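PDB 4HPP: probable glutamine synthetase from Pseudomonas aeruginosa, which belongs to the glutamine synthetase family and carries a magnesium ion and glutamic acid in its catalytic domain. Local coordinates for residues A352-I357 with C405-K410; Q183-V188 with V231-H236; P316-G321 with G326-L331. All coordinates share one frame; numbering follows the deposited sequence.

In the fold
All three contacts lie in the catalytic domain. Contact 2 is nearest the centre of the chain and lines the ligand pocket, so its polar atoms grip one another, a magnesium ion and glutamic acid. Contact 3 is about 24 Å from contact 2, centre to centre, but the two share one sheet, in which strands 235-243 and 330-336 are neighbours; farther out and only partly buried, it closes a strand connection beside a second subunit with a side-chain amide and valine packing. Contact 1 is buried among helices on the other side of the chain's centre from contact 2, and there a single salt bridge ties helix 342-358 to a loop.

Contact 1 of 3, residues A352-I357 with C405-K410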
# COMPACT_ATOMS: atom_id res chain seq x y z
N ALA A 352 -57.67 10.65 0.65
CA ALA A 352 -58.65 9.81 1.30
C ALA A 352 -59.13 10.47 2.58
O ALA A 352 -60.30 10.37 2.93
CB ALA A 352 -58.09 8.43 1.60
N GLY A 353 -58.21 11.17 3.25
CA GLY A 353 -58.52 12.00 4.41
C GLY A 353 -59.52 13.06 4.03
O GLY A 353 -60.56 13.21 4.69
N ARG A 354 -59.21 13.79 2.95
CA ARG A 354 -60.13 14.81 2.42
C ARG A 354 -61.51 14.20 2.21
O ARG A 354 -62.48 14.69 2.74
CB ARG A 354 -59.64 15.42 1.09
CG ARG A 354 -59.71 16.95 0.96
CD ARG A 354 -59.82 17.46 -0.50
NE ARG A 354 -59.15 16.65 -1.55
CZ ARG A 354 -59.77 16.03 -2.57
NH1 ARG A 354 -61.08 16.11 -2.69
NH2 ARG A 354 -59.08 15.31 -3.48
N LEU A 355 -61.58 13.12 1.43
CA LEU A 355 -62.83 12.38 1.23
C LEU A 355 -63.51 12.00 2.55
O LEU A 355 -64.74 11.88 2.62
CB LEU A 355 -62.55 11.10 0.44
CG LEU A 355 -62.27 11.28 -1.04
CD1 LEU A 355 -62.29 9.93 -1.70
CD2 LEU A 355 -63.34 12.19 -1.63
N GLY A 356 -62.72 11.78 3.60
CA GLY A 356 -63.25 11.47 4.90
C GLY A 356 -64.00 12.69 5.39
O GLY A 356 -65.15 12.59 5.80
N ILE A 357 -63.34 13.84 5.32
CA ILE A 357 -63.88 15.09 5.82
C ILE A 357 -65.10 15.57 5.05
O ILE A 357 -66.08 15.99 5.65
CB ILE A 357 -62.79 16.18 5.80
CG1 ILE A 357 -61.67 15.79 6.80
CG2 ILE A 357 -63.39 17.56 6.04
CD1 ILE A 357 -60.39 16.56 6.63
N CYS A 405 -59.98 6.90 -6.97
CA CYS A 405 -59.50 6.98 -8.32
C CYS A 405 -59.94 8.26 -8.94
O CYS A 405 -59.18 8.91 -9.66
CB CYS A 405 -60.03 5.85 -9.18
SG CYS A 405 -59.22 4.35 -8.69
N ALA A 406 -61.17 8.63 -8.67
CA ALA A 406 -61.72 9.81 -9.30
C ALA A 406 -60.95 11.08 -8.92
O ALA A 406 -61.00 12.05 -9.66
CB ALA A 406 -63.20 9.95 -8.96
N GLU A 407 -60.24 11.10 -7.78
CA GLU A 407 -59.51 12.34 -7.42
C GLU A 407 -58.14 12.39 -8.11
O GLU A 407 -57.46 13.45 -8.16
CB GLU A 407 -59.33 12.48 -5.90
CG GLU A 407 -60.56 12.43 -5.03
CD GLU A 407 -61.60 13.47 -5.33
OE1 GLU A 407 -61.37 14.72 -5.13
OE2 GLU A 407 -62.68 12.99 -5.73
N LEU A 408 -57.74 11.25 -8.66
CA LEU A 408 -56.45 11.17 -9.34
C LEU A 408 -56.71 11.60 -10.76
O LEU A 408 -57.75 11.24 -11.31
CB LEU A 408 -55.91 9.75 -9.28
CG LEU A 408 -55.67 9.15 -7.88
CD1 LEU A 408 -55.09 7.74 -7.96
CD2 LEU A 408 -54.78 10.05 -7.02
N PRO A 409 -55.84 12.47 -11.31
CA PRO A 409 -55.84 12.76 -12.75
C PRO A 409 -55.80 11.46 -13.51
O PRO A 409 -54.92 10.64 -13.29
CB PRO A 409 -54.53 13.52 -12.96
CG PRO A 409 -53.99 13.80 -11.58
CD PRO A 409 -55.07 13.49 -10.59
N LYS A 410 -56.72 11.27 -14.43
CA LYS A 410 -56.86 9.97 -15.07
C LYS A 410 -55.59 9.43 -15.75
O LYS A 410 -55.29 8.25 -15.61
CB LYS A 410 -58.09 9.94 -16.01
CG LYS A 410 -58.85 8.63 -15.89
CD LYS A 410 -59.20 8.05 -17.24
CE LYS A 410 -59.15 6.53 -17.20
NZ LYS A 410 -59.55 6.00 -18.54
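R354 and E407 approach from opposite directions and meet in a salt bridge. Both terminal nitrogens of the arginine converge end-on upon one carboxylate oxygen: R354 NH1 lies 2.8 Å from E407 OE1, and R354 NH2 lies 2.9 Å from the same E407 OE1. This oxygen sits in the guanidinium plane, so the arginine uses its edge. The carboxylate is turned against it, the two planes being 51° apart; NH1 therefore reaches OE1 from above the carboxylate plane, while NH2 comes in on the anti side. CG of E407 lies beside its backbone N and the chain bends at chi2 (-59°), folding the carboxylate over towards the arginine. The guanidinium has another acidic partner, since R354 NE forms a salt bridge with E115, and two carboxylates thus hold its rotation.

Beyond the salt bridge there is little: L355 CD2 passes 4.2 Å from E407 OE2, a loose contact of a methyl with a carboxylate oxygen.

The loop of 405-410 makes a type I turn from C405 to L408, which presents E407 to helix 342-358 just ahead of helix 410-427. Helix 108-121 lies alongside, touching R354 through Y119 and both L408 and P409 through L111, while helix 261-281 packs on L355 through H273.

Contact 2 of 3, residues Q183-V188 with V231-H236. With MG (magnesium ion), chain B; GLU (glutamic acid), chain D.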
# COMPACT_ATOMS: atom_id res chain seq x y z
N GLN A 183 -30.04 -5.34 12.23
CA GLN A 183 -28.61 -5.21 12.11
C GLN A 183 -28.24 -4.21 11.01
O GLN A 183 -28.74 -4.31 9.85
CB GLN A 183 -28.05 -6.56 11.79
CG GLN A 183 -28.49 -7.65 12.75
CD GLN A 183 -27.51 -8.79 12.69
OE1 GLN A 183 -26.99 -9.11 11.60
NE2 GLN A 183 -27.19 -9.35 13.84
N ARG A 184 -27.38 -3.23 11.35
CA ARG A 184 -27.01 -2.14 10.40
C ARG A 184 -28.20 -1.22 10.10
O ARG A 184 -28.18 -0.47 9.11
CB ARG A 184 -26.47 -2.73 9.08
CG ARG A 184 -25.54 -3.93 9.26
CD ARG A 184 -24.22 -3.43 9.85
NE ARG A 184 -23.17 -4.43 9.89
CZ ARG A 184 -21.99 -4.25 10.51
NH1 ARG A 184 -21.73 -3.08 11.13
NH2 ARG A 184 -21.08 -5.25 10.52
N GLN A 185 -29.29 -1.31 10.88
CA GLN A 185 -30.36 -0.40 10.64
C GLN A 185 -30.16 0.91 11.41
O GLN A 185 -29.83 0.90 12.63
CB GLN A 185 -31.66 -1.03 11.02
CG GLN A 185 -32.84 -0.31 10.40
CD GLN A 185 -34.19 -0.88 10.77
OE1 GLN A 185 -34.38 -1.42 11.87
NE2 GLN A 185 -35.15 -0.73 9.86
N TYR A 186 -30.40 2.02 10.70
CA TYR A 186 -30.43 3.37 11.28
C TYR A 186 -31.68 4.15 10.87
O TYR A 186 -32.36 3.80 9.92
CB TYR A 186 -29.20 4.16 10.88
CG TYR A 186 -27.97 3.43 11.36
CD1 TYR A 186 -27.45 3.72 12.62
CD2 TYR A 186 -27.40 2.38 10.60
CE1 TYR A 186 -26.37 3.06 13.11
CE2 TYR A 186 -26.29 1.72 11.09
CZ TYR A 186 -25.78 2.07 12.35
OH TYR A 186 -24.69 1.45 12.90
N GLU A 187 -32.00 5.17 11.64
CA GLU A 187 -33.12 6.03 11.36
C GLU A 187 -32.71 7.49 11.55
O GLU A 187 -32.08 7.87 12.54
CB GLU A 187 -34.30 5.69 12.24
CG GLU A 187 -35.59 6.39 11.81
CD GLU A 187 -36.77 6.19 12.77
OE1 GLU A 187 -37.85 6.78 12.55
OE2 GLU A 187 -36.64 5.43 13.74
N VAL A 188 -33.06 8.30 10.57
CA VAL A 188 -32.95 9.72 10.73
C VAL A 188 -34.33 10.40 10.55
O VAL A 188 -35.13 10.00 9.69
CB VAL A 188 -31.85 10.31 9.85
CG1 VAL A 188 -32.07 9.97 8.37
CG2 VAL A 188 -31.77 11.82 10.06
N VAL A 231 -35.16 -7.55 9.91
CA VAL A 231 -36.04 -6.43 10.26
C VAL A 231 -36.27 -5.50 9.05
O VAL A 231 -35.33 -5.20 8.30
CB VAL A 231 -35.46 -5.61 11.42
CG1 VAL A 231 -36.49 -4.59 11.95
CG2 VAL A 231 -34.99 -6.58 12.54
N THR A 232 -37.52 -5.10 8.87
CA THR A 232 -37.98 -4.38 7.71
C THR A 232 -37.70 -2.87 7.89
O THR A 232 -37.56 -2.40 9.02
CB THR A 232 -39.51 -4.61 7.50
OG1 THR A 232 -40.21 -4.51 8.75
CG2 THR A 232 -39.81 -5.97 6.98
N ASN A 233 -37.64 -2.12 6.77
CA ASN A 233 -37.36 -0.69 6.75
C ASN A 233 -38.71 -0.03 6.43
O ASN A 233 -39.23 -0.11 5.30
CB ASN A 233 -36.29 -0.29 5.68
CG ASN A 233 -34.85 -0.82 5.95
OD1 ASN A 233 -34.28 -0.66 7.05
ND2 ASN A 233 -34.22 -1.43 4.89
N GLY A 234 -39.29 0.63 7.44
CA GLY A 234 -40.52 1.39 7.26
C GLY A 234 -40.26 2.84 6.90
O GLY A 234 -39.13 3.30 6.93
N VAL A 235 -41.32 3.53 6.50
CA VAL A 235 -41.37 4.96 6.35
C VAL A 235 -42.65 5.30 7.10
O VAL A 235 -43.65 4.67 6.88
CB VAL A 235 -41.48 5.39 4.86
CG1 VAL A 235 -42.01 6.84 4.73
CG2 VAL A 235 -40.14 5.29 4.15
N HIS A 236 -42.62 6.29 7.97
CA HIS A 236 -43.83 6.70 8.68
C HIS A 236 -44.10 8.13 8.44
O HIS A 236 -43.21 8.97 8.52
CB HIS A 236 -43.74 6.48 10.19
CG HIS A 236 -43.55 5.05 10.60
ND1 HIS A 236 -42.96 4.71 11.77
CD2 HIS A 236 -43.87 3.84 9.95
CE1 HIS A 236 -42.90 3.34 11.87
NE2 HIS A 236 -43.45 2.82 10.76
MG MG B . -38.41 3.63 13.79
N GLU D . -39.05 -1.08 11.11
CA GLU D . -40.54 -0.90 11.35
C GLU D . -41.41 -0.70 10.09
O GLU D . -41.25 -1.40 9.09
CB GLU D . -40.78 0.27 12.30
CG GLU D . -40.33 -0.01 13.71
CD GLU D . -40.38 1.22 14.57
OE1 GLU D . -41.21 1.22 15.49
OE2 GLU D . -39.61 2.17 14.30
OXT GLU D . -42.29 0.16 10.02
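Q185 reaches N233 and T232 through a stretched side chain: CG stands opposite the backbone N (chi1 -163°) and the chain continues extended, carrying the amide across to 231-236. E187, two residues along the strand, is equally extended, and its carboxylate reaches the metal. Q185 NE2 donates to two oxygens, N233 OD1 at 2.9 Å and the backbone carbonyl T232 O at 3.1 Å from that same NE2. The side chains of Q185 and N233 slide past each other in opposite directions with their amide planes 56° apart. NE2 is tilted from the plane of N233's carbonyl and stands well above that of T232. At the other end of the amide, Q185 OE1 accepts from the backbone N of G182, while N233 ND2 is bound to A223 O; bonds at both ends should limit the rotation of each amide. V231 CG1 packs 3.8 Å from Q185 OE1.

Glutamic acid lies against the 231-236 side, at T232, G234 and H236. The ligand's N donates to T232 O over 2.9 Å, and H236 NE2 donates to the ligand's OXT over 3.0 Å, meeting it at the ring edge. Magnesium is held by E187 OE2 at 2.5 Å and by the ligand's OE2 at 2.0 Å, with E133 and E180 completing the protein ligands. T232 O thus serves two donors, the ligand and Q185, an arrangement consistent with Q185 acting from the second shell to position the carbonyl that receives the ligand's amino group.

Contact 3 of 3, residues P316-G321 with G326-L331; sequences PVVSVG and GKQYNL
Q328 pairs its side-chain amide with the backbone of V318 through two hydrogen bonds. V318 N donates to Q328 OE1 over 2.8 Å, and Q328 NE2 returns a bond of 3.2 Å to V318 O. Both are fairly straight, with angles at the hydrogen of 154° and 152°, although each donor is tilted from the plane of the carbonyl it meets. The amide takes the place that a neighbouring backbone might fill, satisfying the N-H and the C=O of one residue together. CG of Q328 is wedged between its backbone N and carbonyl carbon (chi1 40°), and the chain then runs extended towards V318. A further bond from NE2 to P324 O holds the amide's orientation. The side chain of V318 crosses that of Q328 at about a right angle, and its methyl CG1 lies against the amide oxygen, 3.5 Å from Q328 OE1.

Apolar packing centres on V317. Its CG1 lies 3.9 Å from Y329 CB and near the plane of the tyrosine ring, at the edge.

The two segments form the two ends of the connection between strands 312-315 and 330-336, and the contact draws together the two limbs of the long loop joining these antiparallel neighbours. N330 pairs with C315, the last residue of strand 312-315, through the backbone, strand 235-243 borders 330-336, and V318 packs on R67 of a second subunit.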
# COMPACT_ATOMS: atom_id res chain seq x y z
N PRO A 316 -49.74 10.93 20.86
CA PRO A 316 -50.27 11.83 21.87
C PRO A 316 -49.21 12.87 22.23
O PRO A 316 -48.03 12.70 21.88
CB PRO A 316 -50.56 10.90 23.05
CG PRO A 316 -49.51 9.83 22.93
CD PRO A 316 -49.11 9.75 21.48
N VAL A 317 -49.63 13.93 22.89
CA VAL A 317 -48.70 14.97 23.30
C VAL A 317 -47.72 14.53 24.43
O VAL A 317 -47.98 13.56 25.15
CB VAL A 317 -49.47 16.26 23.63
CG1 VAL A 317 -50.00 16.88 22.33
CG2 VAL A 317 -50.60 15.97 24.62
N VAL A 318 -46.58 15.20 24.55
CA VAL A 318 -45.66 15.02 25.69
C VAL A 318 -45.75 16.27 26.61
O VAL A 318 -45.33 17.37 26.22
CB VAL A 318 -44.18 14.62 25.26
CG1 VAL A 318 -44.14 14.06 23.84
CG2 VAL A 318 -43.17 15.78 25.34
N SER A 319 -46.33 16.12 27.81
CA SER A 319 -46.34 17.24 28.78
C SER A 319 -44.99 17.37 29.47
O SER A 319 -44.17 18.18 29.08
CB SER A 319 -47.51 17.18 29.78
OG SER A 319 -47.68 15.88 30.29
N VAL A 320 -44.76 16.52 30.47
CA VAL A 320 -43.46 16.33 31.10
C VAL A 320 -42.72 17.58 31.67
O VAL A 320 -42.72 17.79 32.90
CB VAL A 320 -42.57 15.43 30.22
CG1 VAL A 320 -41.78 16.24 29.18
CG2 VAL A 320 -41.69 14.58 31.12
N GLY A 321 -42.10 18.39 30.82
CA GLY A 321 -41.37 19.58 31.27
C GLY A 321 -41.49 20.73 30.28
O GLY A 321 -40.79 20.76 29.27
N GLY A 326 -50.25 19.89 21.59
CA GLY A 326 -51.21 20.06 20.52
C GLY A 326 -50.61 20.46 19.20
O GLY A 326 -50.96 19.90 18.16
N LYS A 327 -49.71 21.44 19.22
CA LYS A 327 -48.83 21.70 18.07
C LYS A 327 -48.07 20.41 17.69
O LYS A 327 -47.77 20.18 16.52
CB LYS A 327 -47.83 22.85 18.35
CG LYS A 327 -48.34 24.29 18.09
CD LYS A 327 -48.85 24.53 16.66
CE LYS A 327 -48.26 25.78 15.99
NZ LYS A 327 -48.69 27.10 16.56
N GLN A 328 -47.79 19.57 18.68
CA GLN A 328 -47.03 18.34 18.47
C GLN A 328 -47.96 17.13 18.29
O GLN A 328 -47.51 16.01 18.08
CB GLN A 328 -46.04 18.10 19.63
CG GLN A 328 -46.62 18.45 20.99
CD GLN A 328 -46.07 17.62 22.13
OE1 GLN A 328 -46.05 16.39 22.06
NE2 GLN A 328 -45.67 18.30 23.22
N TYR A 329 -49.26 17.38 18.37
CA TYR A 329 -50.27 16.34 18.17
C TYR A 329 -50.44 16.06 16.68
O TYR A 329 -50.63 16.98 15.85
CB TYR A 329 -51.59 16.78 18.75
CG TYR A 329 -52.65 15.72 18.71
CD1 TYR A 329 -52.88 14.89 19.83
CD2 TYR A 329 -53.45 15.56 17.56
CE1 TYR A 329 -53.88 13.93 19.80
CE2 TYR A 329 -54.44 14.60 17.52
CZ TYR A 329 -54.66 13.79 18.63
OH TYR A 329 -55.65 12.86 18.54
N ASN A 330 -50.36 14.78 16.35
CA ASN A 330 -50.42 14.41 14.98
C ASN A 330 -50.88 12.97 14.85
O ASN A 330 -51.06 12.27 15.87
CB ASN A 330 -49.06 14.67 14.28
CG ASN A 330 -47.99 13.66 14.66
OD1 ASN A 330 -48.03 12.48 14.24
ND2 ASN A 330 -47.01 14.11 15.42
N LEU A 331 -51.06 12.55 13.60
CA LEU A 331 -51.37 11.18 13.26
C LEU A 331 -50.35 10.57 12.29
O LEU A 331 -50.04 11.11 11.21
CB LEU A 331 -52.79 11.11 12.67
CG LEU A 331 -53.96 11.39 13.64
CD1 LEU A 331 -54.98 12.32 13.01
CD2 LEU A 331 -54.60 10.07 13.97